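Local coordinates for bilirubin-inducible fluorescent protein UnaG (Anguilla japonica, PDB 4I3B) that binds unconjugated bilirubin tightly inside its beta-barrel and, on excitation of the bound pigment, emits green fluorescence that the apoprotein lacks, at residues Glu74-Pro79 / Gly85-Val90; Tyr99-Lys102 / Glu107-Tyr110; Tyr110-Lys115 / Leu119-Thr124. All coordinates share one frame; numbering follows the deposited sequence. Where two conformers were deposited one is given.

Contact 1: residues Glu74-Pro79 / Gly85-Val90; sequences EFDEFP and GVKSVV. With BLR (3-[5-[(Z)-(4-ethenyl-3-methyl-5-oxidanylidene-pyrrol-2-ylidene)methyl]-2-[[5-[(Z)-(3-ethenyl-4-methyl-5-oxidanylidene-pyrrol-2-ylidene)methyl]-3-(3-hydroxy-3-oxopropyl)-4-methyl-1H-pyrrol-2-yl]methyl]-4-methyl-1H-pyrrol-3-yl]propanoic acid), chain G.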
loop_
_atom_site.group_PDB
_atom_site.type_symbol
_atom_site.label_atom_id
_atom_site.label_comp_id
_atom_site.label_asym_id
_atom_site.label_seq_id
_atom_site.Cartn_x
_atom_site.Cartn_y
_atom_site.Cartn_z
ATOM N N GLU A 74 0.676 -4.294 15.804
ATOM C CA GLU A 74 1.857 -3.746 15.166
ATOM C C GLU A 74 2.774 -4.857 14.654
ATOM O O GLU A 74 2.935 -5.915 15.281
ATOM C CB GLU A 74 2.584 -2.857 16.177
ATOM C CG GLU A 74 3.774 -2.131 15.599
ATOM C CD GLU A 74 4.421 -1.214 16.633
ATOM O OE1 GLU A 74 3.997 -0.039 16.732
ATOM O OE2 GLU A 74 5.338 -1.661 17.346
ATOM N N PHE A 75 3.405 -4.605 13.511
ATOM C CA PHE A 75 4.326 -5.573 12.934
ATOM C C PHE A 75 5.501 -4.878 12.260
ATOM O O PHE A 75 5.426 -3.702 11.909
ATOM C CB PHE A 75 3.614 -6.511 11.948
ATOM C CG PHE A 75 2.986 -5.825 10.753
ATOM C CD1 PHE A 75 1.763 -5.150 10.877
ATOM C CD2 PHE A 75 3.606 -5.854 9.495
ATOM C CE1 PHE A 75 1.167 -4.543 9.777
ATOM C CE2 PHE A 75 3.015 -5.229 8.399
ATOM C CZ PHE A 75 1.792 -4.574 8.540
ATOM N N ASP A 76 6.614 -5.604 12.115
ATOM C CA ASP A 76 7.776 -5.072 11.429
ATOM C C ASP A 76 7.577 -5.148 9.918
ATOM O O ASP A 76 7.107 -6.157 9.424
ATOM C CB ASP A 76 9.033 -5.899 11.770
ATOM C CG ASP A 76 9.492 -5.738 13.210
ATOM O OD1 ASP A 76 9.284 -4.676 13.793
ATOM O OD2 ASP A 76 10.097 -6.676 13.762
ATOM N N GLU A 77 7.970 -4.099 9.205
ATOM C CA GLU A 77 7.930 -4.113 7.750
ATOM C C GLU A 77 9.287 -3.682 7.203
ATOM O O GLU A 77 9.989 -2.870 7.799
ATOM C CB GLU A 77 6.828 -3.165 7.251
ATOM C CG GLU A 77 6.513 -3.293 5.743
ATOM C CD GLU A 77 5.361 -2.399 5.291
ATOM O OE1 GLU A 77 4.629 -1.843 6.151
ATOM O OE2 GLU A 77 5.185 -2.238 4.059
ATOM N N PHE A 78 9.626 -4.213 6.041
ATOM C CA PHE A 78 10.894 -3.961 5.360
ATOM C C PHE A 78 10.557 -3.552 3.935
ATOM O O PHE A 78 10.711 -4.319 2.999
ATOM C CB PHE A 78 11.771 -5.226 5.428
ATOM C CG PHE A 78 11.934 -5.703 6.844
ATOM C CD1 PHE A 78 12.866 -5.101 7.674
ATOM C CD2 PHE A 78 11.096 -6.673 7.368
ATOM C CE1 PHE A 78 13.001 -5.500 8.985
ATOM C CE2 PHE A 78 11.210 -7.071 8.678
ATOM C CZ PHE A 78 12.160 -6.496 9.482
ATOM N N PRO A 79 10.087 -2.311 3.760
ATOM C CA PRO A 79 9.545 -1.916 2.457
ATOM C C PRO A 79 10.611 -1.689 1.386
ATOM O O PRO A 79 11.799 -1.504 1.663
ATOM C CB PRO A 79 8.795 -0.626 2.747
ATOM C CG PRO A 79 9.436 -0.108 3.975
ATOM C CD PRO A 79 9.917 -1.271 4.784
ATOM N N GLY A 85 13.679 0.291 10.358
ATOM C CA GLY A 85 12.958 0.407 11.601
ATOM C C GLY A 85 11.487 0.697 11.453
ATOM O O GLY A 85 10.889 1.306 12.331
ATOM N N VAL A 86 10.896 0.269 10.349
ATOM C CA VAL A 86 9.488 0.551 10.115
ATOM C C VAL A 86 8.596 -0.354 10.950
ATOM O O VAL A 86 8.707 -1.594 10.882
ATOM C CB VAL A 86 9.140 0.403 8.618
ATOM C CG1 VAL A 86 7.670 0.662 8.405
ATOM C CG2 VAL A 86 9.986 1.368 7.806
ATOM N N LYS A 87 7.682 0.275 11.687
ATOM C CA LYS A 87 6.678 -0.424 12.463
ATOM C C LYS A 87 5.352 -0.032 11.860
ATOM O O LYS A 87 5.069 1.152 11.709
ATOM C CB LYS A 87 6.728 0.020 13.926
ATOM C CG LYS A 87 8.059 -0.270 14.601
ATOM C CD LYS A 87 8.265 -1.759 14.811
ATOM C CE LYS A 87 9.383 -2.035 15.796
ATOM N NZ LYS A 87 9.428 -3.468 16.159
ATOM N N SER A 88 4.548 -1.024 11.526
ATOM C CA SER A 88 3.294 -0.808 10.797
ATOM C C SER A 88 2.093 -1.328 11.589
ATOM O O SER A 88 2.218 -2.276 12.367
ATOM C CB SER A 88 3.359 -1.527 9.465
ATOM O OG SER A 88 4.427 -0.957 8.733
ATOM N N VAL A 89 0.933 -0.733 11.365
ATOM C CA VAL A 89 -0.280 -1.231 11.990
ATOM C C VAL A 89 -1.452 -0.887 11.087
ATOM O O VAL A 89 -1.460 0.167 10.429
ATOM C CB VAL A 89 -0.475 -0.668 13.424
ATOM C CG1 VAL A 89 -0.764 0.837 13.406
ATOM C CG2 VAL A 89 -1.548 -1.469 14.171
ATOM N N VAL A 90 -2.422 -1.788 11.036
ATOM C CA VAL A 90 -3.574 -1.620 10.179
ATOM C C VAL A 90 -4.847 -1.723 11.012
ATOM O O VAL A 90 -4.954 -2.607 11.847
ATOM C CB VAL A 90 -3.592 -2.689 9.073
ATOM C CG1 VAL A 90 -4.647 -2.327 8.012
ATOM C CG2 VAL A 90 -2.189 -2.813 8.425
HETATM C CHA BLR G . 2.162 -1.467 -3.410
HETATM N NA BLR G . 0.698 -2.268 -1.509
HETATM C C1A BLR G . 1.917 -2.209 -2.108
HETATM C C2A BLR G . 2.855 -2.811 -1.285
HETATM C C3A BLR G . 2.167 -3.229 -0.145
HETATM C C4A BLR G . 0.831 -2.887 -0.312
HETATM C CMA BLR G . 2.749 -3.942 1.038
HETATM C CAA BLR G . 4.311 -2.985 -1.585
HETATM C CBA BLR G . 5.168 -2.018 -0.869
HETATM C CGA BLR G . 6.620 -2.204 -1.131
HETATM O O1A BLR G . 7.030 -2.741 -2.200
HETATM O O2A BLR G . 7.418 -1.826 -0.199
HETATM C CHB BLR G . -0.228 -3.176 0.669
HETATM N NB BLR G . -2.228 -2.874 -0.724
HETATM C C1B BLR G . -1.589 -3.189 0.495
HETATM C C2B BLR G . -2.578 -3.468 1.457
HETATM C C3B BLR G . -3.755 -3.387 0.954
HETATM C C4B BLR G . -3.729 -2.968 -0.508
HETATM C CMB BLR G . -2.238 -3.837 2.889
HETATM O OB BLR G . -4.548 -2.771 -1.336
HETATM C CAB BLR G . -5.052 -3.629 1.633
HETATM C CBB BLR G . -6.275 -3.510 1.031
HETATM N NC BLR G . 6.918 -0.010 -5.184
HETATM C C1C BLR G . 8.222 -0.253 -5.962
HETATM C C2C BLR G . 9.162 0.622 -5.207
HETATM C C3C BLR G . 8.581 1.219 -4.223
HETATM C C4C BLR G . 7.239 0.901 -4.115
HETATM C CMC BLR G . 10.597 0.677 -5.606
HETATM O OC BLR G . 8.348 -0.947 -6.932
HETATM C CAC BLR G . 9.222 2.116 -3.245
HETATM C CBC BLR G . 10.193 3.001 -3.580
HETATM C CHD BLR G . 6.328 1.331 -3.207
HETATM N ND BLR G . 4.327 -0.219 -3.588
HETATM C C1D BLR G . 4.960 0.823 -3.019
HETATM C C2D BLR G . 4.004 1.439 -2.076
HETATM C C3D BLR G . 2.829 0.735 -2.131
HETATM C C4D BLR G . 2.996 -0.377 -3.083
HETATM C CMD BLR G . 4.336 2.645 -1.261
HETATM C CAD BLR G . 1.607 1.022 -1.301
HETATM C CBD BLR G . 0.580 1.784 -2.115
HETATM C CGD BLR G . -0.237 0.859 -2.943
HETATM O O1D BLR G . -0.250 1.006 -4.178
HETATM O O2D BLR G . -0.942 -0.037 -2.422
HETATM O O HOH W 1 10.867 -2.662 12.421
HETATM O O HOH W 2 12.215 -1.431 8.136
#

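Contact 2: residues Tyr99-Lys102 / Glu107-Tyr110; sequences YVQK and ETTY. With BLR (3-[5-[(Z)-(4-ethenyl-3-methyl-5-oxidanylidene-pyrrol-2-ylidene)methyl]-2-[[5-[(Z)-(3-ethenyl-4-methyl-5-oxidanylidene-pyrrol-2-ylidene)methyl]-3-(3-hydroxy-3-oxopropyl)-4-methyl-1H-pyrrol-2-yl]methyl]-4-methyl-1H-pyrrol-3-yl]propanoic acid), chain G.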
loop_
_atom_site.group_PDB
_atom_site.type_symbol
_atom_site.label_atom_id
_atom_site.label_comp_id
_atom_site.label_asym_id
_atom_site.label_seq_id
_atom_site.Cartn_x
_atom_site.Cartn_y
_atom_site.Cartn_z
ATOM N N TYR A 99 -3.734 2.239 7.204
ATOM C CA TYR A 99 -2.432 1.606 7.402
ATOM C C TYR A 99 -1.440 2.705 7.762
ATOM O O TYR A 99 -1.297 3.689 7.013
ATOM C CB TYR A 99 -2.061 0.938 6.071
ATOM C CG TYR A 99 -0.897 -0.028 6.033
ATOM C CD1 TYR A 99 0.408 0.331 6.378
ATOM C CD2 TYR A 99 -1.112 -1.323 5.591
ATOM C CE1 TYR A 99 1.492 -0.610 6.253
ATOM C CE2 TYR A 99 -0.077 -2.225 5.478
ATOM C CZ TYR A 99 1.207 -1.881 5.797
ATOM O OH TYR A 99 2.203 -2.818 5.646
ATOM N N VAL A 100 -0.812 2.577 8.931
ATOM C CA VAL A 100 0.132 3.606 9.394
ATOM C C VAL A 100 1.493 2.977 9.602
ATOM O O VAL A 100 1.614 1.920 10.232
ATOM C CB VAL A 100 -0.338 4.286 10.701
ATOM C CG1 VAL A 100 0.730 5.293 11.226
ATOM C CG2 VAL A 100 -1.683 4.953 10.477
ATOM N N GLN A 101 2.520 3.628 9.043
ATOM C CA GLN A 101 3.912 3.260 9.254
ATOM C C GLN A 101 4.621 4.329 10.073
ATOM O O GLN A 101 4.454 5.529 9.794
ATOM C CB GLN A 101 4.623 3.124 7.907
ATOM C CG GLN A 101 4.146 1.953 7.061
ATOM C CD GLN A 101 4.707 1.995 5.664
ATOM O OE1 GLN A 101 5.006 3.073 5.150
ATOM N NE2 GLN A 101 4.840 0.840 5.037
ATOM N N LYS A 102 5.415 3.874 11.049
ATOM C CA LYS A 102 6.211 4.757 11.887
ATOM C C LYS A 102 7.666 4.343 11.824
ATOM O O LYS A 102 7.980 3.158 11.913
ATOM C CB LYS A 102 5.758 4.642 13.340
ATOM C CG LYS A 102 4.306 5.054 13.536
ATOM C CD LYS A 102 3.834 4.803 14.957
ATOM C CE LYS A 102 2.311 4.790 15.031
ATOM N NZ LYS A 102 1.779 4.183 16.306
ATOM N N GLU A 107 5.822 9.522 10.598
ATOM C CA GLU A 107 4.680 8.659 10.308
ATOM C C GLU A 107 4.188 8.949 8.901
ATOM O O GLU A 107 4.359 10.058 8.403
ATOM C CB GLU A 107 3.550 8.821 11.350
ATOM C CG GLU A 107 4.031 8.591 12.781
ATOM C CD GLU A 107 2.921 8.330 13.816
ATOM O OE1 GLU A 107 1.810 7.861 13.460
ATOM O OE2 GLU A 107 3.179 8.588 15.015
ATOM N N THR A 108 3.621 7.927 8.272
ATOM C CA THR A 108 2.947 8.081 6.994
ATOM C C THR A 108 1.703 7.184 7.008
ATOM O O THR A 108 1.676 6.162 7.692
ATOM C CB THR A 108 3.893 7.766 5.795
ATOM O OG1 THR A 108 3.221 8.119 4.591
ATOM C CG2 THR A 108 4.338 6.317 5.740
ATOM N N THR A 109 0.671 7.572 6.262
ATOM C CA THR A 109 -0.604 6.885 6.299
ATOM C C THR A 109 -1.108 6.534 4.894
ATOM O O THR A 109 -0.954 7.321 3.950
ATOM C CB THR A 109 -1.623 7.778 7.046
ATOM O OG1 THR A 109 -1.075 8.136 8.322
ATOM C CG2 THR A 109 -2.969 7.072 7.245
ATOM N N TYR A 110 -1.722 5.372 4.788
ATOM C CA TYR A 110 -2.413 4.932 3.576
ATOM C C TYR A 110 -3.849 4.643 3.945
ATOM O O TYR A 110 -4.101 3.851 4.842
ATOM C CB TYR A 110 -1.796 3.652 3.027
ATOM C CG TYR A 110 -0.316 3.638 2.926
ATOM C CD1 TYR A 110 0.479 3.508 4.070
ATOM C CD2 TYR A 110 0.323 3.751 1.688
ATOM C CE1 TYR A 110 1.852 3.498 3.977
ATOM C CE2 TYR A 110 1.692 3.732 1.598
ATOM C CZ TYR A 110 2.462 3.589 2.727
ATOM O OH TYR A 110 3.831 3.567 2.601
HETATM C CHA BLR G . 2.162 -1.467 -3.410
HETATM N NA BLR G . 0.698 -2.268 -1.509
HETATM C C1A BLR G . 1.917 -2.209 -2.108
HETATM C C2A BLR G . 2.855 -2.811 -1.285
HETATM C C3A BLR G . 2.167 -3.229 -0.145
HETATM C C4A BLR G . 0.831 -2.887 -0.312
HETATM C CMA BLR G . 2.749 -3.942 1.038
HETATM C CAA BLR G . 4.311 -2.985 -1.585
HETATM C CBA BLR G . 5.168 -2.018 -0.869
HETATM C CGA BLR G . 6.620 -2.204 -1.131
HETATM O O1A BLR G . 7.030 -2.741 -2.200
HETATM O O2A BLR G . 7.418 -1.826 -0.199
HETATM C CHB BLR G . -0.228 -3.176 0.669
HETATM N NB BLR G . -2.228 -2.874 -0.724
HETATM C C1B BLR G . -1.589 -3.189 0.495
HETATM C C2B BLR G . -2.578 -3.468 1.457
HETATM C C3B BLR G . -3.755 -3.387 0.954
HETATM C C4B BLR G . -3.729 -2.968 -0.508
HETATM C CMB BLR G . -2.238 -3.837 2.889
HETATM O OB BLR G . -4.548 -2.771 -1.336
HETATM C CAB BLR G . -5.052 -3.629 1.633
HETATM C CBB BLR G . -6.275 -3.510 1.031
HETATM N NC BLR G . 6.918 -0.010 -5.184
HETATM C C1C BLR G . 8.222 -0.253 -5.962
HETATM C C2C BLR G . 9.162 0.622 -5.207
HETATM C C3C BLR G . 8.581 1.219 -4.223
HETATM C C4C BLR G . 7.239 0.901 -4.115
HETATM C CMC BLR G . 10.597 0.677 -5.606
HETATM O OC BLR G . 8.348 -0.947 -6.932
HETATM C CAC BLR G . 9.222 2.116 -3.245
HETATM C CBC BLR G . 10.193 3.001 -3.580
HETATM C CHD BLR G . 6.328 1.331 -3.207
HETATM N ND BLR G . 4.327 -0.219 -3.588
HETATM C C1D BLR G . 4.960 0.823 -3.019
HETATM C C2D BLR G . 4.004 1.439 -2.076
HETATM C C3D BLR G . 2.829 0.735 -2.131
HETATM C C4D BLR G . 2.996 -0.377 -3.083
HETATM C CMD BLR G . 4.336 2.645 -1.261
HETATM C CAD BLR G . 1.607 1.022 -1.301
HETATM C CBD BLR G . 0.580 1.784 -2.115
HETATM C CGD BLR G . -0.237 0.859 -2.943
HETATM O O1D BLR G . -0.250 1.006 -4.178
HETATM O O2D BLR G . -0.942 -0.037 -2.422
HETATM O O HOH W 3 5.264 1.176 2.107
#

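Contact 3: residues Tyr110-Lys115 / Leu119-Thr124; sequences YVREIK and LVVTLT. With BLR (3-[5-[(Z)-(4-ethenyl-3-methyl-5-oxidanylidene-pyrrol-2-ylidene)methyl]-2-[[5-[(Z)-(3-ethenyl-4-methyl-5-oxidanylidene-pyrrol-2-ylidene)methyl]-3-(3-hydroxy-3-oxopropyl)-4-methyl-1H-pyrrol-2-yl]methyl]-4-methyl-1H-pyrrol-3-yl]propanoic acid), chain G.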
loop_
_atom_site.group_PDB
_atom_site.type_symbol
_atom_site.label_atom_id
_atom_site.label_comp_id
_atom_site.label_asym_id
_atom_site.label_seq_id
_atom_site.Cartn_x
_atom_site.Cartn_y
_atom_site.Cartn_z
ATOM N N TYR A 110 -1.722 5.372 4.788
ATOM C CA TYR A 110 -2.413 4.932 3.576
ATOM C C TYR A 110 -3.849 4.643 3.945
ATOM O O TYR A 110 -4.101 3.851 4.842
ATOM C CB TYR A 110 -1.796 3.652 3.027
ATOM C CG TYR A 110 -0.316 3.638 2.926
ATOM C CD1 TYR A 110 0.479 3.508 4.070
ATOM C CD2 TYR A 110 0.323 3.751 1.688
ATOM C CE1 TYR A 110 1.852 3.498 3.977
ATOM C CE2 TYR A 110 1.692 3.732 1.598
ATOM C CZ TYR A 110 2.462 3.589 2.727
ATOM O OH TYR A 110 3.831 3.567 2.601
ATOM N N VAL A 111 -4.799 5.265 3.247
ATOM C CA VAL A 111 -6.231 5.031 3.477
ATOM C C VAL A 111 -6.747 4.333 2.227
ATOM O O VAL A 111 -6.596 4.849 1.111
ATOM C CB VAL A 111 -7.009 6.333 3.736
ATOM C CG1 VAL A 111 -8.481 6.063 3.898
ATOM C CG2 VAL A 111 -6.448 7.098 4.957
ATOM N N ARG A 112 -7.377 3.181 2.420
ATOM C CA ARG A 112 -7.865 2.339 1.347
ATOM C C ARG A 112 -9.372 2.140 1.464
ATOM O O ARG A 112 -9.903 1.833 2.523
ATOM C CB ARG A 112 -7.107 1.004 1.341
ATOM C CG ARG A 112 -5.658 1.196 0.906
ATOM C CD ARG A 112 -4.886 -0.084 0.949
ATOM N NE ARG A 112 -3.539 0.073 0.422
ATOM C CZ ARG A 112 -2.416 0.134 1.138
ATOM N NH1 ARG A 112 -2.414 0.098 2.472
ATOM N NH2 ARG A 112 -1.268 0.250 0.498
ATOM N N GLU A 113 -10.043 2.287 0.324
ATOM C CA GLU A 113 -11.495 2.234 0.243
ATOM C C GLU A 113 -11.872 1.657 -1.111
ATOM O O GLU A 113 -11.097 1.769 -2.064
ATOM C CB GLU A 113 -12.075 3.654 0.324
ATOM C CG GLU A 113 -11.180 4.685 1.060
ATOM C CD GLU A 113 -11.717 6.118 1.019
ATOM O OE1 GLU A 113 -10.927 7.067 0.707
ATOM O OE2 GLU A 113 -12.937 6.296 1.298
ATOM N N ILE A 114 -13.054 1.059 -1.204
ATOM C CA ILE A 114 -13.591 0.651 -2.488
ATOM C C ILE A 114 -14.551 1.732 -2.964
ATOM O O ILE A 114 -15.435 2.152 -2.221
ATOM C CB ILE A 114 -14.295 -0.701 -2.366
ATOM C CG1 ILE A 114 -13.348 -1.728 -1.739
ATOM C CG2 ILE A 114 -14.787 -1.173 -3.725
ATOM C CD1 ILE A 114 -12.120 -1.991 -2.575
ATOM N N LYS A 115 -14.348 2.204 -4.194
ATOM C CA LYS A 115 -15.226 3.215 -4.784
ATOM C C LYS A 115 -15.579 2.751 -6.191
ATOM O O LYS A 115 -14.690 2.570 -7.025
ATOM C CB LYS A 115 -14.518 4.590 -4.833
ATOM C CG LYS A 115 -14.083 5.095 -3.443
ATOM C CD LYS A 115 -13.507 6.522 -3.413
ATOM C CE LYS A 115 -13.263 6.962 -1.962
ATOM N NZ LYS A 115 -12.695 8.328 -1.784
ATOM N N LEU A 119 -10.337 -0.175 -6.021
ATOM C CA LEU A 119 -9.623 -0.013 -4.763
ATOM C C LEU A 119 -8.803 1.266 -4.867
ATOM O O LEU A 119 -7.907 1.395 -5.704
ATOM C CB LEU A 119 -8.738 -1.228 -4.485
ATOM C CG LEU A 119 -8.211 -1.436 -3.058
ATOM C CD1 LEU A 119 -7.478 -2.759 -2.970
ATOM C CD2 LEU A 119 -7.299 -0.314 -2.570
ATOM N N VAL A 120 -9.127 2.238 -4.020
ATOM C CA VAL A 120 -8.503 3.548 -4.067
ATOM C C VAL A 120 -7.666 3.736 -2.814
ATOM O O VAL A 120 -8.172 3.572 -1.705
ATOM C CB VAL A 120 -9.571 4.657 -4.196
ATOM C CG1 VAL A 120 -8.894 6.008 -4.256
ATOM C CG2 VAL A 120 -10.463 4.427 -5.430
ATOM N N VAL A 121 -6.388 4.070 -2.995
ATOM C CA VAL A 121 -5.470 4.337 -1.881
ATOM C C VAL A 121 -5.046 5.805 -1.925
ATOM O O VAL A 121 -4.561 6.278 -2.954
ATOM C CB VAL A 121 -4.267 3.357 -1.869
ATOM C CG1 VAL A 121 -3.447 3.355 -3.146
ATOM C CG2 VAL A 121 -3.379 3.635 -0.679
ATOM N N THR A 122 -5.175 6.483 -0.786
ATOM C CA THR A 122 -4.680 7.828 -0.612
ATOM C C THR A 122 -3.504 7.765 0.357
ATOM O O THR A 122 -3.633 7.207 1.465
ATOM C CB THR A 122 -5.775 8.755 -0.051
ATOM O OG1 THR A 122 -6.905 8.763 -0.917
ATOM C CG2 THR A 122 -5.287 10.170 0.079
ATOM N N LEU A 123 -2.370 8.311 -0.074
ATOM C CA LEU A 123 -1.111 8.231 0.630
ATOM C C LEU A 123 -0.714 9.601 1.099
ATOM O O LEU A 123 -0.660 10.546 0.307
ATOM C CB LEU A 123 -0.004 7.700 -0.277
ATOM C CG LEU A 123 -0.247 6.380 -1.024
ATOM C CD1 LEU A 123 -1.112 6.500 -2.311
ATOM C CD2 LEU A 123 1.085 5.762 -1.396
ATOM N N THR A 124 -0.402 9.733 2.377
ATOM C CA THR A 124 -0.048 11.023 2.943
ATOM C C THR A 124 1.264 10.961 3.710
ATOM O O THR A 124 1.419 10.128 4.608
ATOM C CB THR A 124 -1.152 11.524 3.885
ATOM O OG1 THR A 124 -2.398 11.578 3.187
ATOM C CG2 THR A 124 -0.826 12.914 4.403
HETATM C CHA BLR G . 2.162 -1.467 -3.410
HETATM N NA BLR G . 0.698 -2.268 -1.509
HETATM C C1A BLR G . 1.917 -2.209 -2.108
HETATM C C2A BLR G . 2.855 -2.811 -1.285
HETATM C C3A BLR G . 2.167 -3.229 -0.145
HETATM C C4A BLR G . 0.831 -2.887 -0.312
HETATM C CMA BLR G . 2.749 -3.942 1.038
HETATM C CAA BLR G . 4.311 -2.985 -1.585
HETATM C CBA BLR G . 5.168 -2.018 -0.869
HETATM C CGA BLR G . 6.620 -2.204 -1.131
HETATM O O1A BLR G . 7.030 -2.741 -2.200
HETATM O O2A BLR G . 7.418 -1.826 -0.199
HETATM C CHB BLR G . -0.228 -3.176 0.669
HETATM N NB BLR G . -2.228 -2.874 -0.724
HETATM C C1B BLR G . -1.589 -3.189 0.495
HETATM C C2B BLR G . -2.578 -3.468 1.457
HETATM C C3B BLR G . -3.755 -3.387 0.954
HETATM C C4B BLR G . -3.729 -2.968 -0.508
HETATM C CMB BLR G . -2.238 -3.837 2.889
HETATM O OB BLR G . -4.548 -2.771 -1.336
HETATM C CAB BLR G . -5.052 -3.629 1.633
HETATM C CBB BLR G . -6.275 -3.510 1.031
HETATM N NC BLR G . 6.918 -0.010 -5.184
HETATM C C1C BLR G . 8.222 -0.253 -5.962
HETATM C C2C BLR G . 9.162 0.622 -5.207
HETATM C C3C BLR G . 8.581 1.219 -4.223
HETATM C C4C BLR G . 7.239 0.901 -4.115
HETATM C CMC BLR G . 10.597 0.677 -5.606
HETATM O OC BLR G . 8.348 -0.947 -6.932
HETATM C CAC BLR G . 9.222 2.116 -3.245
HETATM C CBC BLR G . 10.193 3.001 -3.580
HETATM C CHD BLR G . 6.328 1.331 -3.207
HETATM N ND BLR G . 4.327 -0.219 -3.588
HETATM C C1D BLR G . 4.960 0.823 -3.019
HETATM C C2D BLR G . 4.004 1.439 -2.076
HETATM C C3D BLR G . 2.829 0.735 -2.131
HETATM C C4D BLR G . 2.996 -0.377 -3.083
HETATM C CMD BLR G . 4.336 2.645 -1.261
HETATM C CAD BLR G . 1.607 1.022 -1.301
HETATM C CBD BLR G . 0.580 1.784 -2.115
HETATM C CGD BLR G . -0.237 0.859 -2.943
HETATM O O1D BLR G . -0.250 1.006 -4.178
HETATM O O2D BLR G . -0.942 -0.037 -2.422
HETATM O O HOH W 4 -8.587 6.498 -0.613
#

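Contact 1: residues Glu74-Pro79 / Gly85-Val90
Phe75 and Ser88 form an antiparallel hydrogen-bonded pair, and the short strands 75-77 and 86-90 run at 125° to each other, splayed well away from strict antiparallel. Phe75 O accepts from Ser88 N at 2.8 Å, and Phe75 N donates back to Ser88 O. On the face of Phe75, Glu77 and Ser88, the aromatic ring bends back over its own pair. With chi1 at 61°, CG sits between the backbone N and the carbonyl carbon, and this turns the ring toward the opposite strand. Ser88 CB then lies over one ring face, 3.8 Å from the centroid, in a CH-pi contact, while Val90 CG2 meets the ring edge 4.0 Å from Phe75 CE1. Serine suits this place because it is slim enough to lie under a ring and still carries a hydroxyl. Ser88 OG donates to Glu77 OE1 at 2.7 Å, using the anti lone pair of the buried carboxylate. Tyr99 OH and Gln101 NE2 also hydrogen-bond to that oxygen. On the other face, Lys87 and Asp76 lie alongside each other, and Lys87 NZ reaches the syn lone pair of Asp76 OD1 at 2.7 Å in a salt bridge. Water 1 also donates to Asp76 OD1 and to Val86 O. The Pro79 ring, at CD, packs 4.0 Å from Val86 CG2, and Pro79 CA comes within 3.4 Å of bilirubin O2A. The chemistry is thus divided by face: a solvent-side ion pair outside, and inside a buried carboxylate that takes three hydrogen bonds at OE1 and probably keeps its negative charge.

Contact 2: residues Tyr99-Lys102 / Glu107-Tyr110
Tyr99 and Tyr110 begin a regular antiparallel pairing, with axes at 163°, that runs through Gln101 and Thr108. Four backbone hydrogen bonds tie these two pairs, Tyr110 N to Tyr99 O being 2.8 Å long. Among polar side chains, Tyr110 OH donates to Gln101 OE1 at 2.8 Å from above the carbonyl plane, the amide standing nearly perpendicular to the ring. Water 3 joins the same hydroxyl to Gln101 NE2, and Arg83 NH1 adds a second donor to Gln101 OE1. Glutamine suits this place by offering both an acceptor and a donor. The apolar contacts begin where Tyr99 CD1 meets Tyr110 CD1 at 3.9 Å, the two rings oblique to each other. With its CG anti to the backbone N (chi1 -168°), Tyr99 brings CE2 to 3.7 Å from bilirubin CMB, its hydroxyl end already engaged by Glu77. A phenylalanine in place of Tyr110 would probably leave Gln101 OE1 without one of its donors and water 3 without an acceptor, the amide being held less firmly in its rotation. The buried polar ends of Gln101 and Tyr110 are thus satisfied by each other, by water 3, and by neighbours such as Arg83 and Glu77.

Contact 3: residues Tyr110-Lys115 / Leu119-Thr124
Arg112 and Val121 face each other as an antiparallel non-hydrogen-bonded pair, their side chains alongside and directed into the barrel. From CB, which lies 4.1 Å from Val120 O, the arginine passes to CG, which packs 3.7 Å from Val121 CG2. Its CG is anti to the carbonyl carbon (chi1 -70°) and the chain is extended as far as NE, so the flat end is carried inward across the pigment. CD comes to 3.4 Å from bilirubin C4B, and NE lies still nearer the same ring. Beyond it, CZ puts the guanidinium face over bilirubin C1B, 3.4 Å out of the plane, while Val121 CG2 covers the opposite face. At the tip, NH1 stays above the rim of the same pyrrolinone ring, at C2B, and NH2 donates a nearly straight bond of 3.0 Å to the propionate oxygen O2D. Arginine suits the site, since its flat cation can lie against a conjugated ring and grip a carboxylate at once. Leu119, in one of its two conformers, brings CD1 to 3.4 Å from bilirubin OB, and Leu123 CD2 packs on Tyr110 CE2. On the outer face, water 4 sits among Val111 O, Glu113 OE1 and Thr122 OG1. Paired backbone bonds at Val111-Thr122 and Glu113-Val120 hold the strands together. This is a beta hairpin in the wall of a fatty-acid-binding-protein barrel, with an inward arginine at the bound carboxylate as in many relatives.

The three contacts are antiparallel strand pairs along one barrel wall. Contact 1 passes to contact 2 through the neighbouring strands 86-93 and 96-103, whereas contacts 2 and 3 share strand 106-115 and Tyr110 itself. Each has a largely buried inner face and a more exposed outer one, but contact 1 lies farthest from the chain centre, about 12 Å, and contact 3 nearest, about 8 Å. Contacts 1 and 2 meet where Glu77 bonds to Tyr99, making one internal polar network. In contact 3 the inner face instead offers its charge directly to the pigment. All three touch bilirubin: contact 1 through Pro79, contact 2 mainly through aromatic rings, contact 3 chiefly through the Arg112 cation.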